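Local coordinates for protein GCN5-related N-acetyltransferase (Streptococcus suis, PDB 3G3S) that probably transfers an acetyl group from acetyl-coenzyme A to an amine, as GCN5-related N-acetyltransferases do, at residues Leu12-Trp16 / Leu75-Asn79; Leu217-Trp221 / Lys234-Glu238; Asp145-Tyr150 / Gly174-Ser180. All coordinates share one frame; numbering follows the deposited sequence. Where two conformers were deposited one is given.

Contact 1: Leu12-Trp16 / Leu75-Asn79; sequences LFGDW and LVPQN. With EDO (1,2-ethanediol), chain H; EDO (1,2-ethanediol), chain G.
Gln78 reaches along the indole of Trp16 to the backbone at the end of helix 2-13. Its CB lies 3.4 Å from Trp16 CZ3, and Gln78 CG is still nearest CZ3, at 3.8 Å. With CG anti to the backbone N (chi1 178°) and the chain extended beyond it, the amide is carried past the six-membered ring, its plane turned 17° from that of the indole. At the tip, Gln78 NE2 donates to Leu12 O at 3.0 Å, in the carbonyl plane and on a lone pair, with an N-H...O angle of 156°. A water adds a second link, accepting from Gln78 NE2 and donating to Phe13 O at 2.7 Å. Gln78 OE1 accepts from Gly58 N, so both ends of the amide are held. Beyond the glutamine, Trp16 CZ2 touches Val76 CG1 at 3.8 Å, Val76 O lies at the indole edge, and C2 of a 1,2-ethanediol, probably from the crystallisation liquor, lies over one indole face, toward its rim. The contact thus ties the turn between helices 2-13 and 19-26 to the end of strand 73-77, beside strand 52-58, whose Ala57 touches Phe13, Trp16 and Gln78.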
loop_
_atom_site.group_PDB
_atom_site.type_symbol
_atom_site.label_atom_id
_atom_site.label_comp_id
_atom_site.label_asym_id
_atom_site.label_seq_id
_atom_site.Cartn_x
_atom_site.Cartn_y
_atom_site.Cartn_z
ATOM N N LEU A 12 -8.340 -14.507 2.608
ATOM C CA LEU A 12 -9.548 -15.093 2.076
ATOM C C LEU A 12 -9.697 -14.928 0.579
ATOM O O LEU A 12 -10.286 -15.812 -0.076
ATOM C CB LEU A 12 -10.766 -14.457 2.742
ATOM C CG LEU A 12 -10.932 -14.724 4.223
ATOM C CD1 LEU A 12 -12.079 -13.908 4.768
ATOM C CD2 LEU A 12 -11.167 -16.203 4.468
ATOM N N PHE A 13 -9.224 -13.786 0.060
ATOM C CA PHE A 13 -9.275 -13.454 -1.365
ATOM C C PHE A 13 -8.174 -14.180 -2.113
ATOM O O PHE A 13 -8.311 -14.484 -3.303
ATOM C CB PHE A 13 -9.130 -11.946 -1.567
ATOM C CG PHE A 13 -10.327 -11.167 -1.126
ATOM C CD1 PHE A 13 -11.383 -10.932 -2.005
ATOM C CD2 PHE A 13 -10.427 -10.712 0.162
ATOM C CE1 PHE A 13 -12.496 -10.212 -1.604
ATOM C CE2 PHE A 13 -11.533 -10.008 0.574
ATOM C CZ PHE A 13 -12.577 -9.758 -0.318
ATOM N N GLY A 14 -7.083 -14.441 -1.398
ATOM C CA GLY A 14 -5.990 -15.235 -1.912
ATOM C C GLY A 14 -5.381 -14.567 -3.104
ATOM O O GLY A 14 -5.261 -13.348 -3.128
ATOM N N ASP A 15 -5.022 -15.393 -4.089
ATOM C CA ASP A 15 -4.449 -14.967 -5.342
ATOM C C ASP A 15 -5.596 -14.780 -6.349
ATOM O O ASP A 15 -6.008 -15.736 -7.062
ATOM C CB ASP A 15 -3.486 -16.045 -5.817
ATOM C CG ASP A 15 -2.668 -15.617 -6.999
ATOM O OD1 ASP A 15 -3.021 -14.598 -7.659
ATOM O OD2 ASP A 15 -1.656 -16.317 -7.251
ATOM N N TRP A 16 -6.121 -13.557 -6.377
ATOM C CA TRP A 16 -7.273 -13.210 -7.214
ATOM C C TRP A 16 -6.868 -11.922 -7.854
ATOM O O TRP A 16 -6.967 -10.879 -7.251
ATOM C CB TRP A 16 -8.530 -13.064 -6.335
ATOM C CG TRP A 16 -9.806 -13.027 -7.062
ATOM C CD1 TRP A 16 -10.016 -12.847 -8.409
ATOM C CD2 TRP A 16 -11.116 -13.058 -6.452
ATOM N NE1 TRP A 16 -11.367 -12.816 -8.679
ATOM C CE2 TRP A 16 -12.067 -12.914 -7.498
ATOM C CE3 TRP A 16 -11.561 -13.173 -5.144
ATOM C CZ2 TRP A 16 -13.421 -12.927 -7.273
ATOM C CZ3 TRP A 16 -12.884 -13.167 -4.927
ATOM C CH2 TRP A 16 -13.816 -13.047 -5.963
ATOM N N LEU A 75 -21.926 -8.434 -9.005
ATOM C CA LEU A 75 -21.504 -9.387 -7.990
ATOM C C LEU A 75 -20.545 -10.381 -8.631
ATOM O O LEU A 75 -20.885 -11.002 -9.655
ATOM C CB LEU A 75 -22.679 -10.195 -7.457
ATOM C CG LEU A 75 -23.820 -9.417 -6.849
ATOM C CD1 LEU A 75 -24.855 -10.394 -6.313
ATOM C CD2 LEU A 75 -23.291 -8.545 -5.758
ATOM N N VAL A 76 -19.373 -10.553 -8.032
ATOM C CA VAL A 76 -18.395 -11.479 -8.571
ATOM C C VAL A 76 -18.052 -12.551 -7.523
ATOM O O VAL A 76 -17.304 -12.292 -6.601
ATOM C CB VAL A 76 -17.115 -10.779 -9.053
ATOM C CG1 VAL A 76 -16.185 -11.851 -9.697
ATOM C CG2 VAL A 76 -17.424 -9.607 -10.027
ATOM N N PRO A 77 -18.592 -13.767 -7.683
ATOM C CA PRO A 77 -18.305 -14.848 -6.757
ATOM C C PRO A 77 -16.906 -15.440 -6.925
ATOM O O PRO A 77 -16.496 -15.742 -8.050
ATOM C CB PRO A 77 -19.309 -15.917 -7.145
ATOM C CG PRO A 77 -19.647 -15.681 -8.534
ATOM C CD PRO A 77 -19.509 -14.201 -8.762
ATOM N N GLN A 78 -16.206 -15.639 -5.819
ATOM C CA GLN A 78 -14.890 -16.232 -5.863
ATOM C C GLN A 78 -14.991 -17.655 -6.347
ATOM O O GLN A 78 -14.094 -18.161 -7.029
ATOM C CB GLN A 78 -14.300 -16.270 -4.470
ATOM C CG GLN A 78 -12.920 -16.933 -4.387
ATOM C CD GLN A 78 -12.347 -16.907 -2.984
ATOM O OE1 GLN A 78 -13.040 -17.220 -1.979
ATOM N NE2 GLN A 78 -11.077 -16.549 -2.891
ATOM N N ASN A 79 -16.079 -18.310 -5.971
ATOM C CA ASN A 79 -16.257 -19.730 -6.250
ATOM C C ASN A 79 -17.716 -20.125 -6.493
ATOM O O ASN A 79 -18.631 -19.338 -6.326
ATOM C CB ASN A 79 -15.625 -20.546 -5.110
ATOM C CG ASN A 79 -16.195 -20.187 -3.757
ATOM O OD1 ASN A 79 -17.372 -20.310 -3.571
ATOM N ND2 ASN A 79 -15.371 -19.719 -2.830
HETATM C C1 EDO H . -17.397 -18.582 -9.696
HETATM O O1 EDO H . -15.979 -18.560 -9.599
HETATM C C2 EDO H . -17.808 -19.977 -10.126
HETATM O O2 EDO H . -17.328 -20.160 -11.460
HETATM C C1 EDO G . -10.399 -17.319 -8.205
HETATM O O1 EDO G . -9.690 -16.963 -7.009
HETATM C C2 EDO G . -11.401 -16.249 -8.577
HETATM O O2 EDO G . -12.419 -16.815 -9.372
HETATM O O HOH W 1 -9.247 -16.646 -4.682
#

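Contact 2: Leu217-Trp221 / Lys234-Glu238; sequences LYPSW and KLGYE
Trp221 and Tyr237 make the closest backbone approach, 7.6 Å between CA atoms, where strand 218-223 passes the chain leaving helix 226-235; Gly236, with positive phi (116°), ends that helix in a Schellman motif. Tyr237 then points its ring back at the strand. Its CG is anti to the carbonyl carbon (chi1 -61°), which lays the ring beneath Trp221 CB. This methylene sits 3.7 Å from the ring centroid and almost exactly on the normal, a CH-pi contact over the face. The indole swings off beyond it, with Trp221 CE3 3.8 Å from Tyr237 CE2 and the two ring planes 43° apart. At the far end of the phenol, Tyr237 OH donates to Pro219 O at 2.5 Å, a short bond approaching from above the carbonyl plane and not along a lone pair; Pro219 CB lies 3.6 Å from the same hydroxyl. Strand 218-223 and helix 226-235 belong to the C-terminal part of the GNAT fold, and this contact joins the helix terminus to the strand that precedes it, near strand 184-191 and helix 200-214, with Phe108 meeting the Tyr237 ring edge-to-face. Tyr218 OH reaches the edge of the Tyr237 ring, 3.8 Å from CE1, though its stronger hydrogen bond is with Thr106 OG1. Leu235, in the last turn of the helix, places CD1 3.6 Å from Trp221 CZ3, their side chains crossing at about a right angle. Trp221 is held at NE1 by Ser228 of the same helix, while CZ3 of its benzo side meets Leu235 CD1.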
loop_
_atom_site.group_PDB
_atom_site.type_symbol
_atom_site.label_atom_id
_atom_site.label_comp_id
_atom_site.label_asym_id
_atom_site.label_seq_id
_atom_site.Cartn_x
_atom_site.Cartn_y
_atom_site.Cartn_z
ATOM N N LEU A 217 2.334 3.317 -14.639
ATOM C CA LEU A 217 1.128 2.683 -14.129
ATOM C C LEU A 217 0.734 1.522 -15.022
ATOM O O LEU A 217 0.928 1.586 -16.232
ATOM C CB LEU A 217 -0.013 3.701 -14.107
ATOM C CG LEU A 217 0.257 4.953 -13.282
ATOM C CD1 LEU A 217 -0.839 5.959 -13.474
ATOM C CD2 LEU A 217 0.425 4.585 -11.824
ATOM N N TYR A 218 0.235 0.435 -14.442
ATOM C CA TYR A 218 -0.275 -0.668 -15.247
ATOM C C TYR A 218 -1.731 -0.385 -15.581
ATOM O O TYR A 218 -2.534 -0.124 -14.660
ATOM C CB TYR A 218 -0.182 -2.017 -14.545
ATOM C CG TYR A 218 -0.820 -3.101 -15.367
ATOM C CD1 TYR A 218 -0.217 -3.540 -16.534
ATOM C CD2 TYR A 218 -2.057 -3.664 -15.021
ATOM C CE1 TYR A 218 -0.799 -4.505 -17.332
ATOM C CE2 TYR A 218 -2.639 -4.653 -15.820
ATOM C CZ TYR A 218 -1.986 -5.064 -16.985
ATOM O OH TYR A 218 -2.527 -6.025 -17.795
ATOM N N PRO A 219 -2.083 -0.342 -16.883
ATOM C CA PRO A 219 -3.465 -0.154 -17.304
ATOM C C PRO A 219 -4.187 -1.491 -17.399
ATOM O O PRO A 219 -4.000 -2.262 -18.333
ATOM C CB PRO A 219 -3.320 0.502 -18.676
ATOM C CG PRO A 219 -2.017 -0.019 -19.196
ATOM C CD PRO A 219 -1.165 -0.399 -18.045
ATOM N N SER A 220 -5.003 -1.795 -16.395
ATOM C CA SER A 220 -5.735 -3.075 -16.387
ATOM C C SER A 220 -7.013 -3.081 -17.194
ATOM O O SER A 220 -7.740 -2.068 -17.230
ATOM C CB SER A 220 -6.142 -3.427 -14.941
ATOM O OG SER A 220 -6.947 -4.577 -14.912
ATOM N N TRP A 221 -7.327 -4.228 -17.784
ATOM C CA TRP A 221 -8.586 -4.424 -18.512
ATOM C C TRP A 221 -9.317 -5.663 -17.988
ATOM O O TRP A 221 -8.736 -6.751 -17.881
ATOM C CB TRP A 221 -8.331 -4.603 -19.999
ATOM C CG TRP A 221 -9.517 -4.423 -20.885
ATOM C CD1 TRP A 221 -10.560 -5.286 -21.063
ATOM C CD2 TRP A 221 -9.744 -3.345 -21.782
ATOM N NE1 TRP A 221 -11.435 -4.803 -21.995
ATOM C CE2 TRP A 221 -10.966 -3.612 -22.464
ATOM C CE3 TRP A 221 -9.050 -2.165 -22.074
ATOM C CZ2 TRP A 221 -11.513 -2.733 -23.393
ATOM C CZ3 TRP A 221 -9.597 -1.288 -23.019
ATOM C CH2 TRP A 221 -10.817 -1.586 -23.664
ATOM N N LYS A 234 -7.155 -6.359 -29.382
ATOM C CA LYS A 234 -6.580 -5.437 -30.373
ATOM C C LYS A 234 -5.581 -4.516 -29.714
ATOM O O LYS A 234 -4.614 -4.129 -30.341
ATOM C CB LYS A 234 -7.654 -4.615 -31.085
ATOM C CG LYS A 234 -8.574 -5.457 -32.004
ATOM N N LEU A 235 -5.810 -4.168 -28.447
ATOM C CA LEU A 235 -4.917 -3.265 -27.716
ATOM C C LEU A 235 -3.724 -3.965 -27.102
ATOM O O LEU A 235 -2.868 -3.315 -26.524
ATOM C CB LEU A 235 -5.691 -2.510 -26.634
ATOM C CG LEU A 235 -6.768 -1.553 -27.164
ATOM C CD1 LEU A 235 -7.663 -1.113 -26.044
ATOM C CD2 LEU A 235 -6.159 -0.339 -27.869
ATOM N N GLY A 236 -3.700 -5.290 -27.162
ATOM C CA GLY A 236 -2.558 -6.078 -26.682
ATOM C C GLY A 236 -2.818 -6.994 -25.522
ATOM O O GLY A 236 -1.947 -7.767 -25.163
ATOM N N TYR A 237 -3.997 -6.905 -24.908
ATOM C CA TYR A 237 -4.303 -7.769 -23.777
ATOM C C TYR A 237 -4.553 -9.197 -24.254
ATOM O O TYR A 237 -4.908 -9.432 -25.415
ATOM C CB TYR A 237 -5.515 -7.227 -22.994
ATOM C CG TYR A 237 -5.315 -5.853 -22.414
ATOM C CD1 TYR A 237 -4.750 -5.697 -21.163
ATOM C CD2 TYR A 237 -5.721 -4.712 -23.087
ATOM C CE1 TYR A 237 -4.535 -4.459 -20.631
ATOM C CE2 TYR A 237 -5.556 -3.462 -22.536
ATOM C CZ TYR A 237 -4.983 -3.334 -21.285
ATOM O OH TYR A 237 -4.749 -2.092 -20.732
ATOM N N GLU A 238 -4.340 -10.160 -23.371
ATOM C CA GLU A 238 -4.626 -11.548 -23.671
ATOM C C GLU A 238 -5.573 -12.068 -22.622
ATOM O O GLU A 238 -5.457 -11.738 -21.436
ATOM C CB GLU A 238 -3.368 -12.396 -23.679
ATOM C CG GLU A 238 -2.476 -12.088 -24.865
ATOM C CD GLU A 238 -1.224 -12.927 -24.898
ATOM O OE1 GLU A 238 -1.149 -13.919 -24.141
ATOM O OE2 GLU A 238 -0.314 -12.585 -25.696
#

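Contact 3: Asp145-Tyr150 / Gly174-Ser180; sequences DLVGNY and GASSYAS
Ser176 OG donates to Leu146 O at 2.6 Å, tilted 30° from the carbonyl plane, and links the loop to the strand where the two backbones come closest. The same hydroxyl is also hydrogen-bonded with Leu161 O, so its one proton may be shared. With chi1 at -178° the Ser176 oxygen is swung opposite the amide nitrogen, toward Leu146 O. Tyr150 makes the second strong hydroxyl link: its OH donates to Ser180 OG at 2.6 Å, and Ser177 OG donates weakly to the same phenol oxygen. Ser180 OG is also bonded to Leu159 O, while the stronger bond of Ser177 OG is with Leu161 N. The tyrosine hydroxyl thus bridges two serines that lie before and after the corner at Tyr178.

A water joins the backbones less directly. It donates to Asp145 O at 2.9 Å and weakly to Ser177 O, and accepts from Asn149 N. The loop here includes a type I turn, Val147 to Tyr150, closed by Tyr150 N bonding to Val147 O. The strand concerned, 170-181, lies between 162-167 and 184-191 in the mixed sheet of the GNAT fold; its path is interrupted at Tyr178, where the chain turns a corner and the loop lies against the bend.

The amide-ring contact is made by Asn149, whose ND2 sits 3.0 Å above one face of the Tyr178 ring, offset toward the rim and nearest CD1 and CE1. The amide and ring planes are 63° apart, and ND2 also donates a weak bond to Tyr178 O. Tyr178 OH is held by Ser51.

Apolar contact comes from Leu146. Its CD2 lies 3.8 Å from Ser176 CB and 3.7 Å from Gly174 O, while CD1 rests over Gly174 CA, where the glycine carries no side chain.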
loop_
_atom_site.group_PDB
_atom_site.type_symbol
_atom_site.label_atom_id
_atom_site.label_comp_id
_atom_site.label_asym_id
_atom_site.label_seq_id
_atom_site.Cartn_x
_atom_site.Cartn_y
_atom_site.Cartn_z
ATOM N N ASP A 145 -19.437 6.696 -15.256
ATOM C CA ASP A 145 -18.457 5.790 -14.656
ATOM C C ASP A 145 -17.013 6.098 -15.050
ATOM O O ASP A 145 -16.083 5.534 -14.473
ATOM C CB ASP A 145 -18.780 4.343 -15.012
ATOM C CG ASP A 145 -20.032 3.849 -14.331
ATOM O OD1 ASP A 145 -20.450 4.462 -13.322
ATOM O OD2 ASP A 145 -20.586 2.844 -14.813
ATOM N N LEU A 146 -16.815 6.979 -16.025
ATOM C CA LEU A 146 -15.448 7.389 -16.373
ATOM C C LEU A 146 -14.747 8.087 -15.172
ATOM O O LEU A 146 -13.535 7.967 -14.991
ATOM C CB LEU A 146 -15.468 8.299 -17.588
ATOM C CG LEU A 146 -15.879 7.650 -18.910
ATOM C CD1 LEU A 146 -15.918 8.681 -20.027
ATOM C CD2 LEU A 146 -14.945 6.482 -19.242
ATOM N N VAL A 147 -15.533 8.813 -14.363
ATOM C CA VAL A 147 -15.033 9.557 -13.223
ATOM C C VAL A 147 -15.840 9.432 -11.933
ATOM O O VAL A 147 -15.335 9.810 -10.878
ATOM C CB VAL A 147 -15.003 11.063 -13.542
ATOM C CG1 VAL A 147 -14.259 11.311 -14.842
ATOM C CG2 VAL A 147 -16.404 11.658 -13.624
ATOM N N GLY A 148 -17.058 8.900 -12.022
ATOM C CA GLY A 148 -18.001 8.876 -10.886
ATOM C C GLY A 148 -17.684 8.049 -9.669
ATOM O O GLY A 148 -18.365 8.176 -8.644
ATOM N N ASN A 149 -16.689 7.179 -9.754
ATOM C CA ASN A 149 -16.335 6.372 -8.609
ATOM C C ASN A 149 -15.446 7.111 -7.636
ATOM O O ASN A 149 -15.283 6.668 -6.519
ATOM C CB ASN A 149 -15.679 5.079 -9.069
ATOM C CG ASN A 149 -16.653 4.188 -9.752
ATOM O OD1 ASN A 149 -17.678 3.828 -9.171
ATOM N ND2 ASN A 149 -16.375 3.854 -10.995
ATOM N N TYR A 150 -14.891 8.240 -8.058
ATOM C CA TYR A 150 -14.038 9.030 -7.203
ATOM C C TYR A 150 -14.940 9.934 -6.335
ATOM O O TYR A 150 -16.028 10.297 -6.743
ATOM C CB TYR A 150 -12.985 9.773 -8.044
ATOM C CG TYR A 150 -12.013 8.767 -8.634
ATOM C CD1 TYR A 150 -12.377 7.997 -9.730
ATOM C CD2 TYR A 150 -10.766 8.526 -8.051
ATOM C CE1 TYR A 150 -11.519 7.030 -10.276
ATOM C CE2 TYR A 150 -9.894 7.550 -8.596
ATOM C CZ TYR A 150 -10.303 6.810 -9.717
ATOM O OH TYR A 150 -9.529 5.824 -10.278
ATOM N N GLY A 174 -14.809 7.973 -24.310
ATOM C CA GLY A 174 -13.806 8.166 -23.282
ATOM C C GLY A 174 -13.277 6.865 -22.723
ATOM O O GLY A 174 -13.946 5.793 -22.781
ATOM N N ALA A 175 -12.038 6.947 -22.242
ATOM C CA ALA A 175 -11.345 5.828 -21.606
ATOM C C ALA A 175 -10.767 6.407 -20.346
ATOM O O ALA A 175 -10.007 7.373 -20.401
ATOM C CB ALA A 175 -10.254 5.274 -22.477
ATOM N N SER A 176 -11.135 5.860 -19.197
ATOM C CA SER A 176 -10.718 6.455 -17.925
ATOM C C SER A 176 -10.576 5.427 -16.821
ATOM O O SER A 176 -10.871 4.254 -16.996
ATOM C CB SER A 176 -11.723 7.550 -17.501
ATOM O OG SER A 176 -11.360 8.207 -16.304
ATOM N N SER A 177 -10.067 5.885 -15.688
ATOM C CA SER A 177 -9.850 5.029 -14.572
ATOM C C SER A 177 -11.151 4.826 -13.795
ATOM O O SER A 177 -11.637 5.761 -13.184
ATOM C CB SER A 177 -8.806 5.642 -13.654
ATOM O OG SER A 177 -9.133 6.976 -13.365
ATOM N N TYR A 178 -11.700 3.618 -13.851
ATOM C CA TYR A 178 -12.863 3.257 -13.017
ATOM C C TYR A 178 -12.442 3.185 -11.538
ATOM O O TYR A 178 -13.230 3.473 -10.574
ATOM C CB TYR A 178 -13.361 1.894 -13.460
ATOM C CG TYR A 178 -14.641 1.415 -12.766
ATOM C CD1 TYR A 178 -15.905 1.769 -13.271
ATOM C CD2 TYR A 178 -14.590 0.583 -11.670
ATOM C CE1 TYR A 178 -17.082 1.318 -12.655
ATOM C CE2 TYR A 178 -15.778 0.132 -11.039
ATOM C CZ TYR A 178 -17.007 0.499 -11.543
ATOM O OH TYR A 178 -18.158 0.042 -10.922
ATOM N N ALA A 179 -11.193 2.759 -11.367
ATOM C CA ALA A 179 -10.511 2.648 -10.104
ATOM C C ALA A 179 -8.995 2.754 -10.343
ATOM O O ALA A 179 -8.484 2.635 -11.481
ATOM C CB ALA A 179 -10.853 1.321 -9.420
ATOM N N SER A 180 -8.317 2.961 -9.229
ATOM C CA SER A 180 -6.868 3.112 -9.114
ATOM C C SER A 180 -6.355 2.261 -7.972
ATOM O O SER A 180 -7.027 2.136 -6.929
ATOM C CB SER A 180 -6.516 4.558 -8.750
ATOM O OG SER A 180 -7.081 5.467 -9.629
HETATM O O HOH W 2 -14.694 6.384 -12.086
#

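All three contacts reach the one mixed sheet running through the chain, but they sit at separate places on it. In chain order they come as contact 1, contact 3 and contact 2, each closing before the next opens. Contact 1 uses strand 73-77, between strands 52-58 and 239-248, with its centre about 21 Å from that of contact 2 and about 23 Å from that of contact 3. Contacts 2 and 3 lie nearer, about 16 Å between centres, on strands 218-223 and 170-181, which both flank strand 184-191. No two contacts touch; they join the turn after helix 2-13, the loop 145-150 and the terminus of helix 226-235 to the sheet of this GNAT-family chain.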